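Local coordinates for De novo designed switch protein caging a hemagglutinin binder (sCageHA267_1S) (PDB 7CBC), which serves as a de novo designed switch protein that cages a hemagglutinin binder, probably for use as a modular biosensor, at residues A[20-25]-A[114-119]; A[172-177]-A[213-218]. All blocks are in the same frame, centred on the assembly; numbering follows the deposited sequence.

Contact 1 (A[20-25]-A[114-119]); sequences IRLAEA and LNLRAA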
ATOM      1  N   ILE A  20      -3.374   6.651  -1.525  1.00 23.77           N
ATOM      2  CA  ILE A  20      -2.781   6.963  -0.226  1.00 27.62           C
ATOM      3  C   ILE A  20      -3.689   6.490   0.904  1.00 29.77           C
ATOM      4  O   ILE A  20      -3.240   5.845   1.865  1.00 27.27           O
ATOM      5  CB  ILE A  20      -2.497   8.468  -0.111  1.00 26.29           C
ATOM      6  CG1 ILE A  20      -1.379   8.867  -1.073  1.00 25.27           C
ATOM      7  CG2 ILE A  20      -2.149   8.822   1.342  1.00 27.32           C
ATOM      8  CD1 ILE A  20      -1.234  10.335  -1.218  1.00 30.93           C
ATOM      9  N   ARG A  21      -4.978   6.825   0.822  1.00 24.33           N
ATOM     10  CA  ARG A  21      -5.902   6.424   1.881  1.00 30.69           C
ATOM     11  C   ARG A  21      -5.997   4.906   1.999  1.00 26.35           C
ATOM     12  O   ARG A  21      -6.066   4.365   3.107  1.00 31.08           O
ATOM     13  CB  ARG A  21      -7.278   7.022   1.621  1.00 28.54           C
ATOM     14  CG  ARG A  21      -7.411   8.452   2.093  1.00 35.50           C
ATOM     15  CD  ARG A  21      -8.687   9.067   1.549  1.00 35.31           C
ATOM     16  NE  ARG A  21      -8.814  10.467   1.942  1.00 40.49           N
ATOM     17  CZ  ARG A  21      -9.616  11.341   1.347  1.00 39.66           C
ATOM     18  NH1 ARG A  21     -10.365  10.959   0.323  1.00 38.49           N
ATOM     19  NH2 ARG A  21      -9.667  12.597   1.773  1.00 38.75           N
ATOM     20  N   LEU A  22      -6.036   4.211   0.862  1.00 27.19           N
ATOM     21  CA  LEU A  22      -6.079   2.757   0.850  1.00 26.52           C
ATOM     22  C   LEU A  22      -4.822   2.158   1.472  1.00 28.51           C
ATOM     23  O   LEU A  22      -4.901   1.197   2.262  1.00 24.52           O
ATOM     24  CB  LEU A  22      -6.265   2.274  -0.592  1.00 20.40           C
ATOM     25  CG  LEU A  22      -6.170   0.779  -0.882  1.00 24.18           C
ATOM     26  CD1 LEU A  22      -7.156   0.032  -0.004  1.00 24.87           C
ATOM     27  CD2 LEU A  22      -6.430   0.497  -2.360  1.00 16.98           C
ATOM     28  N   ALA A  23      -3.655   2.727   1.148  1.00 23.84           N
ATOM     29  CA  ALA A  23      -2.404   2.235   1.716  1.00 28.17           C
ATOM     30  C   ALA A  23      -2.361   2.454   3.220  1.00 30.42           C
ATOM     31  O   ALA A  23      -1.821   1.622   3.969  1.00 21.29           O
ATOM     32  CB  ALA A  23      -1.215   2.920   1.050  1.00 23.36           C
ATOM     33  N   GLU A  24      -2.904   3.576   3.683  1.00 22.04           N
ATOM     34  CA  GLU A  24      -2.995   3.793   5.121  1.00 30.10           C
ATOM     35  C   GLU A  24      -3.886   2.743   5.789  1.00 28.35           C
ATOM     36  O   GLU A  24      -3.539   2.201   6.852  1.00 30.64           O
ATOM     37  CB  GLU A  24      -3.490   5.215   5.383  1.00 30.01           C
ATOM     38  CG  GLU A  24      -2.366   6.237   5.262  1.00 29.45           C
ATOM     39  CD  GLU A  24      -2.857   7.644   4.982  1.00 35.58           C
ATOM     40  OE1 GLU A  24      -4.087   7.835   4.835  1.00 36.04           O
ATOM     41  OE2 GLU A  24      -2.010   8.561   4.927  1.00 33.67           O
ATOM     42  N   ALA A  25      -5.015   2.408   5.156  1.00 28.52           N
ATOM     43  CA  ALA A  25      -5.917   1.394   5.700  1.00 28.54           C
ATOM     44  C   ALA A  25      -5.267   0.009   5.738  1.00 29.52           C
ATOM     45  O   ALA A  25      -5.411  -0.728   6.719  1.00 27.12           O
ATOM     46  CB  ALA A  25      -7.196   1.353   4.873  1.00 30.13           C
ATOM     47  N   LEU A 114      -4.149  -1.426 -12.424  1.00 32.16           N
ATOM     48  CA  LEU A 114      -2.955  -2.123 -11.940  1.00 32.28           C
ATOM     49  C   LEU A 114      -2.751  -1.890 -10.451  1.00 32.47           C
ATOM     50  O   LEU A 114      -2.469  -2.830  -9.692  1.00 29.42           O
ATOM     51  CB  LEU A 114      -1.713  -1.653 -12.696  1.00 35.21           C
ATOM     52  CG  LEU A 114      -1.525  -1.990 -14.167  1.00 34.86           C
ATOM     53  CD1 LEU A 114      -0.176  -1.438 -14.604  1.00 31.61           C
ATOM     54  CD2 LEU A 114      -1.604  -3.495 -14.387  1.00 32.74           C
ATOM     55  N   ASN A 115      -2.866  -0.631 -10.018  1.00 27.02           N
ATOM     56  CA  ASN A 115      -2.646  -0.318  -8.612  1.00 30.90           C
ATOM     57  C   ASN A 115      -3.597  -1.102  -7.716  1.00 27.72           C
ATOM     58  O   ASN A 115      -3.189  -1.612  -6.670  1.00 27.72           O
ATOM     59  CB  ASN A 115      -2.788   1.188  -8.389  1.00 28.53           C
ATOM     60  CG  ASN A 115      -1.716   1.976  -9.112  1.00 30.15           C
ATOM     61  OD1 ASN A 115      -0.594   1.502  -9.291  1.00 31.58           O
ATOM     62  ND2 ASN A 115      -2.058   3.176  -9.543  1.00 27.13           N
ATOM     63  N   LEU A 116      -4.858  -1.243  -8.128  1.00 29.12           N
ATOM     64  CA  LEU A 116      -5.832  -1.979  -7.323  1.00 30.80           C
ATOM     65  C   LEU A 116      -5.506  -3.468  -7.275  1.00 31.49           C
ATOM     66  O   LEU A 116      -5.491  -4.071  -6.196  1.00 32.54           O
ATOM     67  CB  LEU A 116      -7.237  -1.741  -7.877  1.00 34.10           C
ATOM     68  CG  LEU A 116      -7.672  -0.293  -7.674  1.00 32.07           C
ATOM     69  CD1 LEU A 116      -9.072  -0.038  -8.209  1.00 32.23           C
ATOM     70  CD2 LEU A 116      -7.593   0.045  -6.205  1.00 29.56           C
ATOM     71  N   ARG A 117      -5.213  -4.077  -8.428  1.00 33.65           N
ATOM     72  CA  ARG A 117      -4.806  -5.481  -8.429  1.00 36.10           C
ATOM     73  C   ARG A 117      -3.557  -5.714  -7.588  1.00 32.63           C
ATOM     74  O   ARG A 117      -3.423  -6.764  -6.944  1.00 29.94           O
ATOM     75  CB  ARG A 117      -4.592  -5.960  -9.866  1.00 31.96           C
ATOM     76  CG  ARG A 117      -5.898  -6.024 -10.636  1.00 33.19           C
ATOM     77  CD  ARG A 117      -5.718  -6.053 -12.150  1.00 47.04           C
ATOM     78  NE  ARG A 117      -6.997  -6.328 -12.801  1.00 45.09           N
ATOM     79  CZ  ARG A 117      -7.477  -7.555 -12.976  1.00 46.59           C
ATOM     80  NH1 ARG A 117      -6.772  -8.602 -12.555  1.00 43.78           N
ATOM     81  NH2 ARG A 117      -8.658  -7.740 -13.558  1.00 43.78           N
ATOM     82  N   ALA A 118      -2.637  -4.747  -7.572  1.00 27.55           N
ATOM     83  CA  ALA A 118      -1.449  -4.866  -6.736  1.00 28.56           C
ATOM     84  C   ALA A 118      -1.806  -4.745  -5.258  1.00 30.41           C
ATOM     85  O   ALA A 118      -1.256  -5.467  -4.421  1.00 26.27           O
ATOM     86  CB  ALA A 118      -0.416  -3.811  -7.146  1.00 29.63           C
ATOM     87  N   ALA A 119      -2.740  -3.851  -4.919  1.00 27.28           N
ATOM     88  CA  ALA A 119      -3.215  -3.769  -3.538  1.00 27.22           C
ATOM     89  C   ALA A 119      -3.862  -5.078  -3.086  1.00 28.17           C
ATOM     90  O   ALA A 119      -3.660  -5.515  -1.945  1.00 32.53           O
ATOM     91  CB  ALA A 119      -4.198  -2.606  -3.407  1.00 23.69           C
TER
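The helical segments 20-25 and 114-119 run side by side in the same direction, Leu22 CA standing 8.4 Å from Ala119 CA, and no hydrogen bond joins them. At this separation the backbones do not meet, and Leu22 spans the gap with its side chain. With CG anti to the backbone N (chi1 173°), Leu22 projects across to the other helix, and its methyl CD2 does all the touching. That methyl lies 4.0 Å from Leu116 CD2; one terminal methyl of each leucine meets the other, the two side chains approaching at a slant. The same methyl rests on Ala119 CB, also at 4.0 Å from Leu22 CD2, one turn further along the partner helix. All three residues are buried. Helix 50-93 adds a third wall, since Leu22 also packs on Ile75 and Leu116 on Ala79 and Ser82. On another face of segment 114-119, Asn115 OD1 is hydrogen-bonded to Gln211 of helix 195-239, so a polar bond lies close to the apolar packing. The whole is apolar packing between parallel helices, not consecutive in the chain, in the core of the designed six-helix bundle.

Contact 2 (A[172-177]-A[213-218]); sequences RAAKRE and LNLELL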
ATOM      1  N   ARG A 172       6.675  -5.880  -8.693  1.00 36.06           N
ATOM      2  CA  ARG A 172       7.555  -5.721  -9.842  1.00 37.78           C
ATOM      3  C   ARG A 172       6.794  -5.880 -11.157  1.00 38.22           C
ATOM      4  O   ARG A 172       7.162  -5.261 -12.161  1.00 40.70           O
ATOM      5  CB  ARG A 172       8.715  -6.708  -9.741  1.00 40.85           C
ATOM      6  CG  ARG A 172       9.376  -7.092 -11.053  1.00 44.19           C
ATOM      7  CD  ARG A 172       9.615  -8.601 -11.086  1.00 50.11           C
ATOM      8  NE  ARG A 172      10.548  -9.019 -10.041  1.00 52.00           N
ATOM      9  CZ  ARG A 172      10.985 -10.262  -9.875  1.00 50.53           C
ATOM     10  NH1 ARG A 172      10.573 -11.232 -10.686  1.00 50.79           N
ATOM     11  NH2 ARG A 172      11.829 -10.529  -8.892  1.00 47.97           N
ATOM     12  N   ALA A 173       5.720  -6.673 -11.179  1.00 34.93           N
ATOM     13  CA  ALA A 173       4.926  -6.732 -12.401  1.00 38.77           C
ATOM     14  C   ALA A 173       4.087  -5.476 -12.576  1.00 39.07           C
ATOM     15  O   ALA A 173       3.906  -4.997 -13.708  1.00 33.98           O
ATOM     16  CB  ALA A 173       4.025  -7.959 -12.403  1.00 39.85           C
ATOM     17  N   ALA A 174       3.549  -4.948 -11.472  1.00 33.62           N
ATOM     18  CA  ALA A 174       2.820  -3.688 -11.544  1.00 33.85           C
ATOM     19  C   ALA A 174       3.727  -2.564 -12.025  1.00 34.75           C
ATOM     20  O   ALA A 174       3.307  -1.696 -12.806  1.00 32.11           O
ATOM     21  CB  ALA A 174       2.218  -3.354 -10.179  1.00 34.71           C
ATOM     22  N   LYS A 175       4.984  -2.572 -11.586  1.00 28.59           N
ATOM     23  CA  LYS A 175       5.925  -1.557 -12.035  1.00 33.49           C
ATOM     24  C   LYS A 175       6.176  -1.674 -13.532  1.00 37.08           C
ATOM     25  O   LYS A 175       6.039  -0.699 -14.282  1.00 34.14           O
ATOM     26  CB  LYS A 175       7.233  -1.673 -11.255  1.00 31.08           C
ATOM     27  CG  LYS A 175       8.300  -0.697 -11.752  1.00 41.32           C
ATOM     28  CD  LYS A 175       9.547  -0.705 -10.873  1.00 45.73           C
ATOM     29  CE  LYS A 175      10.547   0.325 -11.368  1.00 51.88           C
ATOM     30  NZ  LYS A 175       9.924   1.674 -11.480  1.00 50.64           N
ATOM     31  N   ARG A 176       6.527  -2.873 -13.992  1.00 35.45           N
ATOM     32  CA  ARG A 176       6.872  -3.033 -15.393  1.00 36.44           C
ATOM     33  C   ARG A 176       5.681  -2.764 -16.304  1.00 37.61           C
ATOM     34  O   ARG A 176       5.855  -2.204 -17.388  1.00 34.97           O
ATOM     35  CB  ARG A 176       7.434  -4.425 -15.625  1.00 43.25           C
ATOM     36  CG  ARG A 176       8.913  -4.557 -15.263  1.00 49.07           C
ATOM     37  CD  ARG A 176       9.452  -5.845 -15.841  1.00 58.55           C
ATOM     38  NE  ARG A 176       8.711  -6.157 -17.060  1.00 56.78           N
ATOM     39  CZ  ARG A 176       8.985  -5.642 -18.253  1.00 60.23           C
ATOM     40  NH1 ARG A 176      10.008  -4.802 -18.397  1.00 61.90           N
ATOM     41  NH2 ARG A 176       8.230  -5.964 -19.299  1.00 60.16           N
ATOM     42  N   GLU A 177       4.471  -3.130 -15.872  1.00 33.25           N
ATOM     43  CA  GLU A 177       3.274  -2.872 -16.672  1.00 38.41           C
ATOM     44  C   GLU A 177       2.875  -1.389 -16.651  1.00 36.98           C
ATOM     45  O   GLU A 177       2.243  -0.896 -17.599  1.00 38.52           O
ATOM     46  CB  GLU A 177       2.137  -3.778 -16.171  1.00 32.01           C
ATOM     47  CG  GLU A 177       0.873  -3.801 -17.043  1.00 40.96           C
ATOM     48  CD  GLU A 177       1.148  -4.090 -18.515  1.00 44.74           C
ATOM     49  OE1 GLU A 177       2.045  -4.914 -18.809  1.00 43.51           O
ATOM     50  OE2 GLU A 177       0.460  -3.490 -19.382  1.00 46.36           O
ATOM     51  N   LEU A 213       4.751   7.396  -6.999  1.00 27.02           N
ATOM     52  CA  LEU A 213       4.365   7.427  -5.592  1.00 27.84           C
ATOM     53  C   LEU A 213       3.333   6.351  -5.281  1.00 28.72           C
ATOM     54  O   LEU A 213       3.392   5.729  -4.218  1.00 28.13           O
ATOM     55  CB  LEU A 213       3.834   8.813  -5.205  1.00 28.51           C
ATOM     56  CG  LEU A 213       3.581   9.117  -3.712  1.00 32.44           C
ATOM     57  CD1 LEU A 213       3.670  10.603  -3.431  1.00 35.88           C
ATOM     58  CD2 LEU A 213       2.220   8.611  -3.237  1.00 32.17           C
ATOM     59  N   ASN A 214       2.368   6.136  -6.178  1.00 29.38           N
ATOM     60  CA  ASN A 214       1.425   5.034  -6.001  1.00 28.13           C
ATOM     61  C   ASN A 214       2.158   3.706  -5.836  1.00 28.88           C
ATOM     62  O   ASN A 214       1.764   2.866  -5.022  1.00 25.45           O
ATOM     63  CB  ASN A 214       0.472   4.943  -7.199  1.00 25.18           C
ATOM     64  CG  ASN A 214      -0.428   6.171  -7.357  1.00 28.89           C
ATOM     65  OD1 ASN A 214      -0.874   6.757  -6.373  1.00 26.79           O
ATOM     66  ND2 ASN A 214      -0.705   6.559  -8.618  1.00 24.18           N
ATOM     67  N   LEU A 215       3.206   3.478  -6.632  1.00 27.44           N
ATOM     68  CA  LEU A 215       3.922   2.211  -6.546  1.00 27.44           C
ATOM     69  C   LEU A 215       4.785   2.148  -5.293  1.00 29.56           C
ATOM     70  O   LEU A 215       4.918   1.079  -4.689  1.00 28.55           O
ATOM     71  CB  LEU A 215       4.771   1.997  -7.807  1.00 24.39           C
ATOM     72  CG  LEU A 215       3.979   1.688  -9.085  1.00 31.88           C
ATOM     73  CD1 LEU A 215       4.904   1.567 -10.316  1.00 30.53           C
ATOM     74  CD2 LEU A 215       3.089   0.434  -8.927  1.00 29.21           C
ATOM     75  N   GLU A 216       5.349   3.280  -4.864  1.00 29.46           N
ATOM     76  CA  GLU A 216       6.143   3.275  -3.637  1.00 28.49           C
ATOM     77  C   GLU A 216       5.271   3.001  -2.409  1.00 32.10           C
ATOM     78  O   GLU A 216       5.733   2.369  -1.449  1.00 27.26           O
ATOM     79  CB  GLU A 216       6.894   4.596  -3.501  1.00 27.66           C
ATOM     80  CG  GLU A 216       7.836   4.686  -2.310  1.00 33.93           C
ATOM     81  CD  GLU A 216       9.054   3.792  -2.440  1.00 37.36           C
ATOM     82  OE1 GLU A 216       9.322   3.314  -3.562  1.00 33.28           O
ATOM     83  OE2 GLU A 216       9.736   3.560  -1.407  1.00 40.53           O
ATOM     84  N   LEU A 217       4.012   3.451  -2.426  1.00 25.13           N
ATOM     85  CA  LEU A 217       3.058   3.034  -1.400  1.00 29.42           C
ATOM     86  C   LEU A 217       3.092   1.523  -1.199  1.00 27.33           C
ATOM     87  O   LEU A 217       3.215   1.039  -0.074  1.00 29.00           O
ATOM     88  CB  LEU A 217       1.647   3.486  -1.784  1.00 30.23           C
ATOM     89  CG  LEU A 217       1.359   4.990  -1.736  1.00 27.79           C
ATOM     90  CD1 LEU A 217      -0.072   5.235  -2.102  1.00 23.70           C
ATOM     91  CD2 LEU A 217       1.629   5.503  -0.322  1.00 34.79           C
ATOM     92  N   LEU A 218       3.019   0.763  -2.295  1.00 27.57           N
ATOM     93  CA  LEU A 218       2.953  -0.687  -2.190  1.00 29.23           C
ATOM     94  C   LEU A 218       4.284  -1.271  -1.750  1.00 29.89           C
ATOM     95  O   LEU A 218       4.315  -2.254  -1.002  1.00 25.84           O
ATOM     96  CB  LEU A 218       2.531  -1.293  -3.523  1.00 30.77           C
ATOM     97  CG  LEU A 218       1.144  -0.851  -3.979  1.00 34.10           C
ATOM     98  CD1 LEU A 218       0.960  -1.111  -5.459  1.00 36.46           C
ATOM     99  CD2 LEU A 218       0.062  -1.543  -3.176  1.00 30.61           C
TER
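Leu215 overlaps the backbone flank of Lys175 and the methyl of Ala174, reaching both by splitting its two branches between them. CD1 makes the closer approach, coming to 3.7 Å from Lys175 CA and 4.1 Å from Lys175 CB. CD2 meets Ala174 CB at 4.1 Å, so one leucine fork spans two successive residues of the facing helix. The fork is carried toward helix 146-190 because CG lies anti to the carbonyl carbon (chi1 -71°) and CD1 continues extended beyond it. The chains come close here: Lys175 CA and Leu215 CA are 7.0 Å apart, the shortest such distance between the two segments, which run in opposite directions. The contact is wholly apolar, yet one of its members is a lysine. Lys175 offers the base of its side chain to the leucine, while the aliphatic stem, with CG anti to the backbone N, runs on extended and bends only at its last torsion. There NZ forms a salt bridge with Glu179, one turn later on the same helix, which gives the ammonium a partner at the partly exposed edge. Leu215 and Ala174 are buried, whereas Lys175 is partly exposed, placing the contact where interior grades into surface. This is the antiparallel packing of two helices consecutive in the chain, within the six-helix bundle. Around it, helix 146-190 packs on helix 195-239 through further pairs, Leu215 on Ser178 and Leu218 on Ile171, while helix 99-142 closes the inner side with Asn115 against Leu215 and Ala118 against Leu218.

Both contacts rest on one leucine reaching an alanine of another helix without any hydrogen bond, but they differ in depth and in partners. The centre of contact 1 lies about 5 Å from the centre of the chain, and the contact is entirely buried; that of contact 2 lies about 10 Å from it, and takes in the partly exposed Lys175. Contact 1 joins parallel helices separated by another in the sequence, contact 2 antiparallel neighbours in chain order. They share no helix, yet they interlock: Ala118 CB packs 3.5 Å from Leu218 CD1, and Leu114 CD1 lies 3.6 Å from Glu177 CG. With centres about 10 Å apart, the two contacts tie together four long helices in the middle part of the bundle.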